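Local coordinates for protein Ika8 (Synthetic construct, PDB 6G6O) that is a computationally designed, symmetrical eight-bladed beta-propeller built from WD40-type repeats, with no natural function attributed to it, at residues A[139-144]-A[178-183]. Sequence-based numbering, arbitrary orientation.
Sequences TALQFK and ITALAF
With chi1 of 73°, Phe-183 holds its ring between its own backbone N and carbonyl carbon, which sends the ring edge against strand 139-144. Leu-181, at 50°, places CG likewise, bringing CD2 to 3.7 Å from Ala-140 CB and CD1 to 3.6 Å from Gln-142 CG. The Phe-183 edge meets main chain and side chain, each near the ring plane: CZ lies 3.3 Å from Lys-144 N, and Gln-142 CB also comes in there. Lys-144 runs antiparallel to the aromatic side chain, its CD 3.5 Å from Phe-183 CE1. At the other end, Thr-139 OG1 donates to Ile-178 O; the separation of 2.4 Å is very short, so its exact length is doubtful. A water accepts from Gln-142 NE2 at 2.8 Å and, weakly, from Leu-181 N. The segments are nearly parallel (11°), their axes approaching to 5.7 Å. Each is the innermost strand of its propeller blade, the contact centred about 9 Å from the chain centre, with classic beta bulges opposite Gly-151 and Gly-191; Ile-178 also bonds across to Ala-152. The chemistry implies blade-to-blade packing of aliphatic and aromatic carbon, supplemented by a hydrogen bond of doubtful length and a loosely bridging water.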
loop_
_atom_site.group_PDB
_atom_site.type_symbol
_atom_site.label_atom_id
_atom_site.label_comp_id
_atom_site.label_asym_id
_atom_site.label_seq_id
_atom_site.Cartn_x
_atom_site.Cartn_y
_atom_site.Cartn_z
ATOM N N THR A 139 -6.893 -0.881 8.320
ATOM C CA THR A 139 -6.691 -0.204 7.049
ATOM C C THR A 139 -5.229 0.007 6.685
ATOM O O THR A 139 -4.934 0.226 5.508
ATOM C CB THR A 139 -7.401 1.158 7.051
ATOM O OG1 THR A 139 -6.838 1.992 8.072
ATOM C CG2 THR A 139 -8.890 0.986 7.305
ATOM N N ALA A 140 -4.315 -0.062 7.651
ATOM C CA ALA A 140 -2.900 0.162 7.392
ATOM C C ALA A 140 -2.070 -0.805 8.221
ATOM O O ALA A 140 -2.450 -1.177 9.334
ATOM C CB ALA A 140 -2.495 1.608 7.700
ATOM N N LEU A 141 -0.923 -1.201 7.672
ATOM C CA LEU A 141 -0.059 -2.188 8.316
ATOM C C LEU A 141 1.377 -1.937 7.881
ATOM O O LEU A 141 1.720 -2.169 6.719
ATOM C CB LEU A 141 -0.488 -3.609 7.959
ATOM C CG LEU A 141 -1.139 -4.480 9.034
ATOM C CD1 LEU A 141 -0.966 -5.950 8.685
ATOM C CD2 LEU A 141 -0.557 -4.184 10.406
ATOM N N GLN A 142 2.212 -1.478 8.809
ATOM C CA GLN A 142 3.644 -1.337 8.583
ATOM C C GLN A 142 4.385 -2.198 9.593
ATOM O O GLN A 142 4.081 -2.157 10.790
ATOM C CB GLN A 142 4.088 0.124 8.695
ATOM C CG GLN A 142 3.542 1.024 7.595
ATOM C CD GLN A 142 3.952 0.576 6.204
ATOM O OE1 GLN A 142 5.028 0.013 6.009
ATOM N NE2 GLN A 142 3.087 0.826 5.226
ATOM N N PHE A 143 5.352 -2.974 9.112
ATOM C CA PHE A 143 6.048 -3.948 9.943
ATOM C C PHE A 143 7.530 -3.928 9.608
ATOM O O PHE A 143 7.918 -4.256 8.483
ATOM C CB PHE A 143 5.459 -5.347 9.739
ATOM C CG PHE A 143 6.343 -6.457 10.217
ATOM C CD1 PHE A 143 6.874 -6.442 11.494
ATOM C CD2 PHE A 143 6.631 -7.528 9.390
ATOM C CE1 PHE A 143 7.688 -7.465 11.932
ATOM C CE2 PHE A 143 7.440 -8.554 9.823
ATOM C CZ PHE A 143 7.969 -8.524 11.097
ATOM N N LYS A 144 8.351 -3.536 10.584
ATOM C CA LYS A 144 9.801 -3.548 10.458
ATOM C C LYS A 144 10.406 -3.878 11.816
ATOM O O LYS A 144 9.871 -3.472 12.851
ATOM C CB LYS A 144 10.355 -2.200 9.967
ATOM C CG LYS A 144 9.740 -1.668 8.681
ATOM C CD LYS A 144 9.361 -0.200 8.812
ATOM C CE LYS A 144 8.379 0.220 7.726
ATOM N NZ LYS A 144 7.869 1.605 7.933
ATOM N N ILE A 178 -7.672 5.555 9.507
ATOM C CA ILE A 178 -6.267 5.644 9.138
ATOM C C ILE A 178 -6.108 5.252 7.676
ATOM O O ILE A 178 -6.617 4.213 7.238
ATOM C CB ILE A 178 -5.413 4.747 10.045
ATOM C CG1 ILE A 178 -5.692 5.052 11.518
ATOM C CG2 ILE A 178 -3.938 4.917 9.724
ATOM C CD1 ILE A 178 -5.449 6.489 11.897
ATOM N N THR A 179 -5.400 6.082 6.913
ATOM C CA THR A 179 -5.122 5.789 5.513
ATOM C C THR A 179 -3.704 5.282 5.285
ATOM O O THR A 179 -3.497 4.408 4.439
ATOM C CB THR A 179 -5.369 7.030 4.646
ATOM O OG1 THR A 179 -4.421 8.049 4.980
ATOM C CG2 THR A 179 -6.775 7.562 4.868
ATOM N N ALA A 180 -2.726 5.798 6.027
ATOM C CA ALA A 180 -1.355 5.318 5.927
ATOM C C ALA A 180 -0.591 5.733 7.176
ATOM O O ALA A 180 -1.021 6.612 7.928
ATOM C CB ALA A 180 -0.655 5.848 4.671
ATOM N N LEU A 181 0.556 5.085 7.383
ATOM C CA LEU A 181 1.420 5.382 8.521
ATOM C C LEU A 181 2.823 4.857 8.232
ATOM O O LEU A 181 3.045 4.126 7.265
ATOM C CB LEU A 181 0.857 4.783 9.818
ATOM C CG LEU A 181 0.441 3.311 9.801
ATOM C CD1 LEU A 181 1.563 2.424 10.312
ATOM C CD2 LEU A 181 -0.816 3.103 10.625
ATOM N N ALA A 182 3.770 5.246 9.086
ATOM C CA ALA A 182 5.156 4.804 8.983
ATOM C C ALA A 182 5.836 5.028 10.327
ATOM O O ALA A 182 5.337 5.772 11.175
ATOM C CB ALA A 182 5.897 5.542 7.866
ATOM N N PHE A 183 6.993 4.392 10.508
ATOM C CA PHE A 183 7.667 4.439 11.799
ATOM C C PHE A 183 9.144 4.095 11.653
ATOM O O PHE A 183 9.527 3.277 10.806
ATOM C CB PHE A 183 7.018 3.478 12.800
ATOM C CG PHE A 183 7.317 2.026 12.529
ATOM C CD1 PHE A 183 6.648 1.338 11.528
ATOM C CD2 PHE A 183 8.266 1.349 13.278
ATOM C CE1 PHE A 183 6.918 0.010 11.286
ATOM C CE2 PHE A 183 8.542 0.020 13.034
ATOM C CZ PHE A 183 7.867 -0.649 12.037
HETATM O O HOH W 1 0.686 2.139 5.520
#